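Local coordinates for Alpha/beta hydrolase (Streptomyces albidoflavus, PDB 6KSU), which probably catalyses the head-to-tail macrolactamization of non-ribosomal peptides, coupling residues of opposite chirality, as a stand-alone cyclase of the penicillin-binding-protein type, at residues L34-V39 / Y60-A65; H42-A47 / P356-A361; S66-E71 / R239-D244; G78-S83 / G327-A332; G230-A235 / N351-P356. All coordinates share one frame; numbering follows the deposited sequence.

Interaction 1. Residues L34-V39 / Y60-A65; sequences LFEELV and YATGLA
Phe35, Glu36 and Val39 of helix 23-41 meet Tyr60 and Thr62 of strand 56-63. This is a helix packed on an antiparallel sheet, in the beta-lactamase and penicillin-binding-protein fold. The strand is the outermost one on its side of the sheet. The helix segment runs nearly along it, at 25° between the two directions and with 9.5 Å between the axes. Phe35 carries most of the apolar contact from the helix. Its CG is anti to the backbone N (chi1 175°), which sends the ring out to the strand. Phe35 CD2 lies 3.6 Å from Tyr60 CB, and Phe35 CE2 lies 3.9 Å from Thr62 CG2. The phenol of Tyr60 leads away from this contact, and its OH bonds to the backbone oxygen of Arg28 on the same helix. Val39 CG2 sits over one face of the Phe35 ring, toward its rim. Val39 and Thr62 approach tip to tip, with Val39 CG1 3.8 Å from Thr62 CG2. Leu49 and Ala47 of strand 46-53 also touch Phe35, so the ring reaches the neighbouring strand too. Glu36 works at the more open margin. Its chain bends at chi2 (67°) and brings the carboxylate across to Thr62. There the Thr62 hydroxyl donates to the acid from above the carboxylate plane, with Thr62 OG1 2.9 Å from Glu36 OE2.

Interaction 2. Residues H42-A47 / P356-A361; sequences HRVTGA and PKLWEA
The helix-on-sheet layer of the beta-lactamase fold brings the turn after helix 23-41 against helix 355-365. Helix 23-41 ends in a Schellman motif, with Arg43 at positive phi, and the chain then enters strand 46-53. His42 gives the largest part of the contact. Its CG is anti to the carbonyl carbon (chi1 -61°), and this carries the imidazole to the helix. Lys357 lays its aliphatic chain over one face of the ring. Lys357 CG is 3.5 Å from His42 CE1, and the CH-pi contact is 25° off the ring normal. The ring edge is turned to Ala361, with His42 NE2 3.4 Å from Ala361 CB. His42 CD2 also lies 3.8 Å from Leu358 CA. The lysine chain bends at chi2 and chi3, and Lys357 NZ forms a salt bridge with Glu360 OE2 at 3.3 Å.

Deeper in, Leu358 packs against Val44 and Ala47. Val44 crosses it at about a right angle, with Val44 CG2 4.1 Å from Leu358 CB. Ala47 CB is 4.3 Å from Leu358 CD2. Leu38 and Val39 of helix 23-41 also touch Leu358, and Leu348 of strand 344-350 does the same. The leucine therefore wedges between helix 23-41 and the sheet.

No hydrogen bond joins the two segments. His42 NE2 is buried by the contact and has no polar partner in the model. The nearby lysine ammonium, partly offset by Glu360, may slightly disfavour a positive charge on this imidazole. The contact therefore depends on shape and apolar burial rather than on polar pairing.

Interaction 3. Residues S66-E71 / R239-D244; sequences SVRTGE and RAEHVD. With SO4 (sulfate ion), chain C.
Arg68 lays its guanidinium flat on the ring of His242, and Val67 packs on Arg239. Together they join the loop after strand 56-63 to the short strand 241-242. The stack is the close part. The two planes are 25° apart and their centres 3.8 Å apart, with Arg68 CZ 3.3 Å from His242 CD2. The ring is held from its other end by Asp244. His242 NE2 donates to Asp244 OD1 at 2.8 Å, meeting the acid well above the carboxylate plane. Val67 is also closely fitted. Val67 CG1, anti to the backbone N (chi1 167°), lies over the centre of the Arg239 guanidinium, 3.5 Å from Arg239 CZ. Val67 CG2 lies 3.7 Å from Ala240 O.

The other side is looser and faces solvent. A sulfate ion, probably from the crystallisation liquor, sits at the NE and NH2 edge of the Arg68 guanidinium. The NH2 bonds to it are weak, and the NE contact is too short to be relied on in detail. Glu241 also approaches the anion. Glu241 OE1 stays 4.3 Å from Arg68 NE, beyond a salt bridge.

Val67 and Ala240 both touch Thr45, just before strand 46-53. Strand 241-242 pairs with strand 231-232, whose His231 also bonds to the loop through Val67 N.

Interaction 4. Residues G78-S83 / G327-A332; sequences GFPFGS and GAVGGA
Gly327 meets Phe81, Gly82 and Ser83 where strand 322-329 of the large antiparallel sheet passes the probable active-site serine, Ser83. This serine begins an SxxK pattern with Lys86, as in penicillin-binding proteins and class C beta-lactamases, so it is probably the nucleophile. Gly327 CA lies 3.7 Å from Ser83 N and 3.8 Å from Phe81 O. With no side chain at Gly327, the two backbones come close together. Ala328 turns its methyl away and offers its backbone. Its N donates to a water that also accepts from Ser83 N. In this family two such backbone N-H groups form the oxyanion hole, so the water probably marks that site.

Val329 then points back to the first segment. Val329 CG1 is 3.3 Å from Gly82 CA. Its CG2 lies between the backbone N and the carbonyl carbon, which aims it at the Pro80 ring. Gly330 and Gly331 make the corner of a type II' turn from Val329 to Ala332. The turn brings the chain back to Pro80. The proline is thus met by two residues: Pro80 CB is tight against Val329 CG2 at 3.2 Å, and Pro80 CG touches Ala332 CB at 3.7 Å.

Interaction 5. Residues G230-A235 / N351-P356; sequences GHALRA and NSTAGP
His231 and the backbone of residues 351-353 are held by two hydrogen bonds. The imidazole donates through His231 ND1 to Asn351 O at 2.9 Å. The donor meets this oxygen with a C=O...N angle of 158°, and the oxygen lies at the ring edge, about 19° out of its plane. The second bond runs the other way. Thr353 N donates to His231 O at 2.9 Å. A CA-H...O contact supports it, with Ser352 CA 3.2 Å from His231 O.

The ring is placed by chi1 of -58°, which puts CG anti to the carbonyl carbon and beside the backbone N. The side chains of His231 and Asn351 then lie side by side, with ring and amide planes well apart in angle. His231 CE1 is 3.3 Å from Asn351 ND2. The amide nitrogen bonds elsewhere, to the backbone oxygens of Glu229 and Leu64.

Packing lies further out. Ala232 CB meets Thr353 CG2 at 3.5 Å, and Thr353 OG1 lies 3.5 Å from Ala232 CA. His231 CB faces Ser352 CB. Ser352 leads by a type I turn into helix 355-365, and its OG takes a weak capping bond from Ala354 N.

Strand 231-232 is thus tied to the link between strand 344-350 and the helix. Both imidazole nitrogens have backbone partners. ND1 donates and NE2 accepts from Val67, so the ring is probably neutral, with its proton on ND1 and its rotation fixed.

Interaction 2 lies close to both 1 and 5. Interaction 2 is buried and apolar, while interaction 1 is partly buried and adds one acid-hydroxyl bond. Strands 46-53 and 56-63, used by these two, are neighbours in the large sheet. Interactions 2 and 5 share Pro356 and helix 355-365. Interaction 5 relies on one backbone bond and one from an imidazole to a backbone oxygen. Interaction 3 is a surface contact of charged groups, tied to interaction 5 by the pairing of strands 231-232 and 241-242. Interaction 4 is nearest the centre of the chain and beside the probable active site. It uses glycines, a water and tight carbon contacts, and touches interaction 5 through Phe79 and Asn351.

Interaction 1. Residues L34-V39 / Y60-A65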
# COMPACT_ATOMS: atom_id res chain seq x y z
N LEU A 34 -20.76 14.93 5.52
CA LEU A 34 -20.52 13.55 5.91
C LEU A 34 -19.15 13.40 6.55
O LEU A 34 -19.01 12.83 7.64
CB LEU A 34 -20.65 12.63 4.70
CG LEU A 34 -20.63 11.15 5.06
CD1 LEU A 34 -21.92 10.81 5.80
CD2 LEU A 34 -20.45 10.30 3.83
N PHE A 35 -18.12 13.95 5.89
CA PHE A 35 -16.75 13.91 6.40
C PHE A 35 -16.66 14.49 7.81
O PHE A 35 -16.01 13.91 8.69
CB PHE A 35 -15.86 14.68 5.42
CG PHE A 35 -14.43 14.85 5.85
CD1 PHE A 35 -13.58 13.76 5.96
CD2 PHE A 35 -13.91 16.12 6.08
CE1 PHE A 35 -12.23 13.94 6.30
CE2 PHE A 35 -12.57 16.30 6.44
CZ PHE A 35 -11.74 15.23 6.56
N GLU A 36 -17.31 15.63 8.05
CA GLU A 36 -17.27 16.25 9.37
C GLU A 36 -17.92 15.36 10.42
O GLU A 36 -17.33 15.11 11.49
CB GLU A 36 -17.96 17.61 9.32
CG GLU A 36 -17.24 18.65 10.14
CD GLU A 36 -15.89 18.97 9.54
OE1 GLU A 36 -15.82 19.77 8.57
OE2 GLU A 36 -14.89 18.41 10.04
N GLU A 37 -19.13 14.86 10.14
CA GLU A 37 -19.80 13.97 11.08
C GLU A 37 -18.91 12.78 11.42
O GLU A 37 -18.75 12.43 12.60
CB GLU A 37 -21.14 13.48 10.53
CG GLU A 37 -22.21 14.54 10.15
CD GLU A 37 -22.07 15.89 10.88
OE1 GLU A 37 -22.15 15.92 12.13
OE2 GLU A 37 -21.92 16.93 10.19
N LEU A 38 -18.30 12.16 10.39
CA LEU A 38 -17.58 10.91 10.65
C LEU A 38 -16.24 11.15 11.33
O LEU A 38 -15.78 10.29 12.09
CB LEU A 38 -17.37 10.15 9.34
CG LEU A 38 -18.65 9.86 8.57
CD1 LEU A 38 -18.39 8.92 7.39
CD2 LEU A 38 -19.72 9.30 9.54
N VAL A 39 -15.57 12.28 11.07
CA VAL A 39 -14.33 12.58 11.78
C VAL A 39 -14.61 12.70 13.28
O VAL A 39 -13.90 12.14 14.12
CB VAL A 39 -13.68 13.85 11.22
CG1 VAL A 39 -12.68 14.38 12.18
CG2 VAL A 39 -13.00 13.56 9.88
N TYR A 60 -11.58 19.20 1.68
CA TYR A 60 -12.08 19.25 3.04
C TYR A 60 -10.90 18.99 3.97
O TYR A 60 -10.01 18.21 3.64
CB TYR A 60 -13.18 18.23 3.25
CG TYR A 60 -14.24 18.22 2.16
CD1 TYR A 60 -15.32 19.11 2.18
CD2 TYR A 60 -14.18 17.32 1.10
CE1 TYR A 60 -16.30 19.10 1.19
CE2 TYR A 60 -15.16 17.30 0.11
CZ TYR A 60 -16.22 18.18 0.16
OH TYR A 60 -17.18 18.15 -0.84
N ALA A 61 -10.88 19.68 5.11
CA ALA A 61 -9.79 19.56 6.06
C ALA A 61 -10.29 20.02 7.41
O ALA A 61 -10.96 21.05 7.49
CB ALA A 61 -8.57 20.38 5.66
N THR A 62 -9.93 19.28 8.46
CA THR A 62 -10.45 19.60 9.78
C THR A 62 -9.47 19.11 10.84
O THR A 62 -8.59 18.28 10.57
CB THR A 62 -11.83 18.98 9.97
OG1 THR A 62 -12.48 19.55 11.11
CG2 THR A 62 -11.73 17.44 10.12
N GLY A 63 -9.62 19.66 12.05
CA GLY A 63 -8.92 19.12 13.19
C GLY A 63 -7.51 19.62 13.34
O GLY A 63 -7.13 20.67 12.83
N LEU A 64 -6.70 18.84 14.07
CA LEU A 64 -5.42 19.28 14.62
C LEU A 64 -4.27 18.53 13.96
O LEU A 64 -4.28 17.30 13.91
CB LEU A 64 -5.39 19.04 16.13
CG LEU A 64 -6.39 19.86 16.96
CD1 LEU A 64 -6.19 19.66 18.45
CD2 LEU A 64 -6.32 21.35 16.59
N ALA A 65 -3.27 19.29 13.48
CA ALA A 65 -2.04 18.68 12.98
C ALA A 65 -1.26 18.04 14.11
O ALA A 65 -0.61 17.00 13.93
CB ALA A 65 -1.18 19.72 12.28

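Interaction 2. Residues H42-A47 / P356-A361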
# COMPACT_ATOMS: atom_id res chain seq x y z
N HIS A 42 -15.79 9.24 14.98
CA HIS A 42 -14.66 8.37 15.30
C HIS A 42 -13.53 9.10 16.02
O HIS A 42 -12.48 8.50 16.31
CB HIS A 42 -14.12 7.68 14.02
CG HIS A 42 -15.13 6.82 13.33
ND1 HIS A 42 -15.77 5.77 13.96
CD2 HIS A 42 -15.64 6.87 12.08
CE1 HIS A 42 -16.62 5.20 13.12
NE2 HIS A 42 -16.57 5.86 11.97
N ARG A 43 -13.72 10.39 16.33
CA ARG A 43 -12.75 11.21 17.05
C ARG A 43 -11.34 11.11 16.47
O ARG A 43 -10.35 10.88 17.17
CB ARG A 43 -12.79 10.90 18.54
CG ARG A 43 -14.06 11.46 19.19
CD ARG A 43 -13.79 11.99 20.60
NE ARG A 43 -12.92 11.10 21.37
CZ ARG A 43 -13.20 9.83 21.66
NH1 ARG A 43 -14.35 9.30 21.26
NH2 ARG A 43 -12.35 9.10 22.36
N VAL A 44 -11.26 11.35 15.16
CA VAL A 44 -9.98 11.54 14.48
C VAL A 44 -9.36 12.87 14.87
O VAL A 44 -10.05 13.90 14.88
CB VAL A 44 -10.19 11.44 12.97
CG1 VAL A 44 -8.89 11.63 12.25
CG2 VAL A 44 -10.82 10.07 12.64
N THR A 45 -8.06 12.87 15.20
CA THR A 45 -7.38 14.11 15.55
C THR A 45 -7.49 15.15 14.44
O THR A 45 -7.85 16.31 14.69
CB THR A 45 -5.90 13.87 15.87
OG1 THR A 45 -5.78 12.85 16.86
CG2 THR A 45 -5.29 15.15 16.44
N GLY A 46 -7.20 14.76 13.20
CA GLY A 46 -7.24 15.65 12.05
C GLY A 46 -7.30 14.82 10.79
O GLY A 46 -6.91 13.65 10.77
N ALA A 47 -7.82 15.43 9.73
CA ALA A 47 -8.01 14.66 8.51
C ALA A 47 -8.13 15.60 7.34
O ALA A 47 -8.48 16.78 7.48
CB ALA A 47 -9.25 13.74 8.61
N PRO A 356 -8.34 4.32 9.91
CA PRO A 356 -8.93 3.18 9.18
C PRO A 356 -10.43 3.04 9.35
O PRO A 356 -11.11 2.74 8.36
CB PRO A 356 -8.18 1.98 9.77
CG PRO A 356 -6.85 2.56 10.08
CD PRO A 356 -7.15 3.91 10.66
N LYS A 357 -10.98 3.24 10.55
CA LYS A 357 -12.43 3.12 10.68
C LYS A 357 -13.14 4.29 10.02
O LYS A 357 -14.23 4.13 9.48
CB LYS A 357 -12.82 2.95 12.15
CG LYS A 357 -14.30 2.68 12.40
CD LYS A 357 -14.89 1.57 11.51
CE LYS A 357 -16.22 2.06 10.87
NZ LYS A 357 -16.78 1.27 9.73
N LEU A 358 -12.51 5.47 10.01
CA LEU A 358 -13.05 6.59 9.25
C LEU A 358 -13.08 6.29 7.76
O LEU A 358 -14.05 6.63 7.05
CB LEU A 358 -12.23 7.86 9.52
CG LEU A 358 -12.69 9.09 8.74
CD1 LEU A 358 -13.92 9.69 9.38
CD2 LEU A 358 -11.62 10.16 8.64
N TRP A 359 -12.03 5.66 7.24
CA TRP A 359 -12.06 5.27 5.84
C TRP A 359 -13.19 4.29 5.57
O TRP A 359 -13.97 4.47 4.62
CB TRP A 359 -10.72 4.66 5.42
CG TRP A 359 -10.74 4.14 3.99
CD1 TRP A 359 -10.58 2.84 3.58
CD2 TRP A 359 -10.94 4.91 2.80
NE1 TRP A 359 -10.66 2.76 2.21
CE2 TRP A 359 -10.87 4.02 1.71
CE3 TRP A 359 -11.15 6.27 2.55
CZ2 TRP A 359 -11.01 4.44 0.39
CZ3 TRP A 359 -11.29 6.69 1.25
CH2 TRP A 359 -11.22 5.77 0.18
N GLU A 360 -13.33 3.27 6.43
CA GLU A 360 -14.38 2.27 6.25
C GLU A 360 -15.76 2.92 6.29
O GLU A 360 -16.58 2.71 5.39
CB GLU A 360 -14.23 1.18 7.32
CG GLU A 360 -15.25 0.06 7.24
CD GLU A 360 -15.10 -0.96 8.37
OE1 GLU A 360 -14.03 -0.98 9.04
OE2 GLU A 360 -16.05 -1.73 8.60
N ALA A 361 -16.02 3.74 7.31
CA ALA A 361 -17.31 4.42 7.40
C ALA A 361 -17.55 5.36 6.22
O ALA A 361 -18.68 5.49 5.74
CB ALA A 361 -17.39 5.19 8.73

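Interaction 3. Residues S66-E71 / R239-D244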
# COMPACT_ATOMS: atom_id res chain seq x y z
N SER A 66 -1.31 18.66 15.29
CA SER A 66 -0.69 18.14 16.50
C SER A 66 -1.62 18.48 17.66
O SER A 66 -2.23 19.56 17.68
CB SER A 66 0.72 18.72 16.70
OG SER A 66 1.29 18.35 17.95
N VAL A 67 -1.79 17.55 18.59
CA VAL A 67 -2.56 17.90 19.77
C VAL A 67 -1.70 18.71 20.72
O VAL A 67 -2.19 19.65 21.34
CB VAL A 67 -3.14 16.65 20.45
CG1 VAL A 67 -3.65 17.01 21.85
CG2 VAL A 67 -4.28 16.12 19.63
N ARG A 68 -0.41 18.36 20.82
CA ARG A 68 0.55 19.09 21.64
C ARG A 68 0.56 20.56 21.26
O ARG A 68 0.17 21.43 22.06
CB ARG A 68 1.94 18.50 21.47
CG ARG A 68 2.02 17.03 21.53
CD ARG A 68 3.48 16.62 21.55
NE ARG A 68 3.71 15.45 22.40
CZ ARG A 68 4.83 14.74 22.41
NH1 ARG A 68 5.82 15.06 21.59
NH2 ARG A 68 4.95 13.70 23.23
N THR A 69 1.02 20.86 20.05
CA THR A 69 0.78 22.15 19.40
C THR A 69 -0.72 22.35 19.40
O THR A 69 -1.47 21.39 19.55
CB THR A 69 1.33 22.14 17.96
OG1 THR A 69 2.68 21.68 17.94
CG2 THR A 69 1.27 23.50 17.35
N GLY A 70 -1.21 23.55 19.23
CA GLY A 70 -2.61 23.46 18.89
C GLY A 70 -2.89 23.48 17.40
O GLY A 70 -4.05 23.68 17.01
N GLU A 71 -1.88 23.26 16.56
CA GLU A 71 -1.96 23.77 15.17
C GLU A 71 -3.07 23.08 14.38
O GLU A 71 -3.18 21.85 14.39
CB GLU A 71 -0.63 23.59 14.44
CG GLU A 71 -0.75 23.92 12.96
CD GLU A 71 0.54 24.41 12.35
OE1 GLU A 71 0.51 24.90 11.20
OE2 GLU A 71 1.59 24.29 13.03
N ARG A 239 -8.89 11.77 24.60
CA ARG A 239 -8.66 12.09 23.20
C ARG A 239 -7.37 11.41 22.79
O ARG A 239 -6.51 11.13 23.62
CB ARG A 239 -8.57 13.61 22.96
CG ARG A 239 -7.21 14.21 23.35
CD ARG A 239 -7.21 15.74 23.31
NE ARG A 239 -6.33 16.35 24.31
CZ ARG A 239 -6.00 17.64 24.33
NH1 ARG A 239 -6.47 18.47 23.41
NH2 ARG A 239 -5.20 18.10 25.28
N ALA A 240 -7.23 11.16 21.48
CA ALA A 240 -6.00 10.58 20.95
C ALA A 240 -4.82 11.51 21.23
O ALA A 240 -4.92 12.72 21.05
CB ALA A 240 -6.15 10.30 19.44
N GLU A 241 -3.70 10.96 21.69
CA GLU A 241 -2.53 11.77 21.97
C GLU A 241 -1.39 11.36 21.04
O GLU A 241 -1.43 10.29 20.43
CB GLU A 241 -2.10 11.67 23.45
CG GLU A 241 -0.69 12.23 23.78
CD GLU A 241 -0.50 13.74 23.52
OE1 GLU A 241 -0.44 14.18 22.34
OE2 GLU A 241 -0.42 14.50 24.51
N HIS A 242 -0.41 12.25 20.90
CA HIS A 242 0.81 12.01 20.13
C HIS A 242 1.33 10.59 20.31
O HIS A 242 1.37 10.07 21.43
CB HIS A 242 1.89 13.01 20.54
CG HIS A 242 3.20 12.80 19.87
ND1 HIS A 242 3.47 13.22 18.59
CD2 HIS A 242 4.33 12.18 20.31
CE1 HIS A 242 4.71 12.89 18.27
NE2 HIS A 242 5.25 12.25 19.29
N VAL A 243 1.70 9.96 19.20
CA VAL A 243 2.35 8.65 19.23
C VAL A 243 3.61 8.75 18.38
O VAL A 243 3.59 9.32 17.28
CB VAL A 243 1.41 7.52 18.74
CG1 VAL A 243 1.18 7.56 17.26
CG2 VAL A 243 1.95 6.15 19.16
N ASP A 244 4.71 8.27 18.94
CA ASP A 244 5.96 8.22 18.21
C ASP A 244 5.97 7.02 17.28
O ASP A 244 5.60 5.91 17.70
CB ASP A 244 7.14 8.16 19.17
CG ASP A 244 7.54 9.53 19.66
OD1 ASP A 244 7.43 10.49 18.85
OD2 ASP A 244 7.95 9.65 20.84
S SO4 C . 2.73 14.18 25.55
O1 SO4 C . 1.55 13.96 26.38
O2 SO4 C . 3.58 13.00 25.61
O3 SO4 C . 3.47 15.35 26.02
O4 SO4 C . 2.31 14.43 24.17

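Interaction 4. Residues G78-S83 / G327-A332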
# COMPACT_ATOMS: atom_id res chain seq x y z
N GLY A 78 0.98 18.35 5.44
CA GLY A 78 1.38 17.05 4.95
C GLY A 78 1.21 15.94 5.98
O GLY A 78 1.63 16.07 7.13
N PHE A 79 0.63 14.84 5.53
CA PHE A 79 0.41 13.61 6.27
C PHE A 79 1.29 12.50 5.70
O PHE A 79 1.57 12.47 4.50
CB PHE A 79 -1.06 13.17 6.17
CG PHE A 79 -2.04 14.07 6.91
CD1 PHE A 79 -2.75 13.58 8.00
CD2 PHE A 79 -2.28 15.39 6.49
CE1 PHE A 79 -3.65 14.36 8.69
CE2 PHE A 79 -3.19 16.20 7.17
CZ PHE A 79 -3.87 15.70 8.27
N PRO A 80 1.74 11.56 6.52
CA PRO A 80 2.48 10.42 5.97
C PRO A 80 1.61 9.61 5.02
O PRO A 80 0.51 9.19 5.37
CB PRO A 80 2.88 9.60 7.20
CG PRO A 80 2.21 10.25 8.38
CD PRO A 80 1.71 11.59 7.98
N PHE A 81 2.11 9.40 3.80
CA PHE A 81 1.37 8.57 2.87
C PHE A 81 1.46 7.09 3.24
O PHE A 81 0.64 6.29 2.77
CB PHE A 81 1.90 8.79 1.46
CG PHE A 81 1.53 10.14 0.88
CD1 PHE A 81 0.50 10.91 1.44
CD2 PHE A 81 2.23 10.63 -0.22
CE1 PHE A 81 0.13 12.13 0.89
CE2 PHE A 81 1.90 11.88 -0.78
CZ PHE A 81 0.85 12.64 -0.23
N GLY A 82 2.41 6.71 4.09
CA GLY A 82 2.70 5.30 4.24
C GLY A 82 2.97 4.63 2.90
O GLY A 82 3.60 5.20 1.99
N SER A 83 2.46 3.42 2.76
CA SER A 83 2.63 2.65 1.54
C SER A 83 1.96 3.30 0.33
O SER A 83 2.22 2.86 -0.80
CB SER A 83 2.08 1.24 1.76
OG SER A 83 3.03 0.49 2.51
N GLY A 327 -2.29 2.86 3.03
CA GLY A 327 -1.09 3.03 3.80
C GLY A 327 -1.39 3.50 5.20
O GLY A 327 -2.44 4.12 5.45
N ALA A 328 -0.47 3.19 6.12
CA ALA A 328 -0.57 3.63 7.51
C ALA A 328 0.82 3.59 8.14
O ALA A 328 1.50 2.56 8.10
CB ALA A 328 -1.55 2.75 8.30
N VAL A 329 1.25 4.70 8.72
CA VAL A 329 2.47 4.73 9.51
C VAL A 329 2.07 5.26 10.88
O VAL A 329 1.42 6.32 10.98
CB VAL A 329 3.58 5.59 8.87
CG1 VAL A 329 3.70 5.35 7.40
CG2 VAL A 329 3.38 7.03 9.06
N GLY A 330 2.44 4.53 11.93
CA GLY A 330 2.06 4.91 13.28
C GLY A 330 0.59 5.27 13.40
O GLY A 330 -0.28 4.59 12.83
N GLY A 331 0.29 6.36 14.10
CA GLY A 331 -1.08 6.78 14.26
C GLY A 331 -1.61 7.58 13.08
O GLY A 331 -2.25 8.60 13.27
N ALA A 332 -1.33 7.14 11.86
CA ALA A 332 -1.79 7.87 10.69
C ALA A 332 -2.12 6.88 9.58
O ALA A 332 -1.55 5.80 9.49
CB ALA A 332 -0.75 8.92 10.22
O HOH W 1 1.98 2.00 5.06

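Interaction 5. Residues G230-A235 / N351-P356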
# COMPACT_ATOMS: atom_id res chain seq x y z
N GLY A 230 1.22 11.83 14.28
CA GLY A 230 0.31 10.73 14.54
C GLY A 230 -0.17 10.68 15.99
O GLY A 230 0.47 11.19 16.92
N HIS A 231 -1.33 10.04 16.19
CA HIS A 231 -2.05 10.08 17.44
C HIS A 231 -2.73 8.74 17.66
O HIS A 231 -3.07 8.04 16.71
CB HIS A 231 -3.11 11.21 17.47
CG HIS A 231 -2.55 12.58 17.24
ND1 HIS A 231 -2.06 13.01 16.02
CD2 HIS A 231 -2.40 13.63 18.09
CE1 HIS A 231 -1.64 14.26 16.13
NE2 HIS A 231 -1.84 14.66 17.37
N ALA A 232 -2.91 8.38 18.93
CA ALA A 232 -3.58 7.15 19.33
C ALA A 232 -4.16 7.33 20.73
O ALA A 232 -3.52 7.93 21.60
CB ALA A 232 -2.64 5.95 19.33
N LEU A 233 -5.36 6.80 20.94
CA LEU A 233 -5.96 6.84 22.27
C LEU A 233 -5.17 5.98 23.25
O LEU A 233 -4.91 4.81 23.00
CB LEU A 233 -7.41 6.36 22.21
CG LEU A 233 -8.43 7.42 22.58
CD1 LEU A 233 -9.82 6.83 22.60
CD2 LEU A 233 -8.07 8.06 23.93
N ARG A 234 -4.77 6.58 24.35
CA ARG A 234 -4.14 5.85 25.43
C ARG A 234 -5.16 5.46 26.50
O ARG A 234 -6.20 6.11 26.65
CB ARG A 234 -3.01 6.67 26.05
CG ARG A 234 -1.78 6.64 25.20
CD ARG A 234 -0.66 7.31 25.93
NE ARG A 234 -1.10 8.61 26.41
CZ ARG A 234 -0.59 9.75 25.99
NH1 ARG A 234 0.39 9.74 25.10
NH2 ARG A 234 -1.04 10.90 26.46
N ALA A 235 -4.86 4.38 27.21
CA ALA A 235 -5.73 3.84 28.25
C ALA A 235 -6.24 4.93 29.19
O ALA A 235 -5.45 5.68 29.77
CB ALA A 235 -4.97 2.77 29.04
N ASN A 351 -4.68 11.41 10.86
CA ASN A 351 -3.52 11.36 11.73
C ASN A 351 -3.87 10.84 13.12
O ASN A 351 -3.22 11.20 14.10
CB ASN A 351 -2.81 12.72 11.78
CG ASN A 351 -3.58 13.81 12.57
OD1 ASN A 351 -4.80 13.79 12.66
ND2 ASN A 351 -2.84 14.78 13.11
N SER A 352 -4.84 9.93 13.22
CA SER A 352 -4.98 9.12 14.43
C SER A 352 -5.24 7.65 14.06
O SER A 352 -5.64 7.33 12.95
CB SER A 352 -6.09 9.63 15.36
OG SER A 352 -7.35 9.30 14.82
N THR A 353 -5.02 6.76 15.03
CA THR A 353 -5.28 5.34 14.79
C THR A 353 -6.71 5.06 14.36
O THR A 353 -6.98 3.98 13.84
CB THR A 353 -4.92 4.52 16.05
OG1 THR A 353 -5.50 5.12 17.22
CG2 THR A 353 -3.42 4.45 16.24
N ALA A 354 -7.64 6.01 14.51
CA ALA A 354 -9.00 5.80 14.04
C ALA A 354 -9.18 6.04 12.55
O ALA A 354 -10.27 5.79 12.02
CB ALA A 354 -9.98 6.69 14.81
N GLY A 355 -8.15 6.55 11.87
CA GLY A 355 -8.17 6.70 10.43
C GLY A 355 -8.79 5.56 9.65
O GLY A 355 -9.67 5.77 8.80
N PRO A 356 -8.34 4.32 9.91
CA PRO A 356 -8.93 3.18 9.18
C PRO A 356 -10.43 3.04 9.35
O PRO A 356 -11.11 2.74 8.36
CB PRO A 356 -8.18 1.98 9.77
CG PRO A 356 -6.85 2.56 10.08
CD PRO A 356 -7.15 3.91 10.66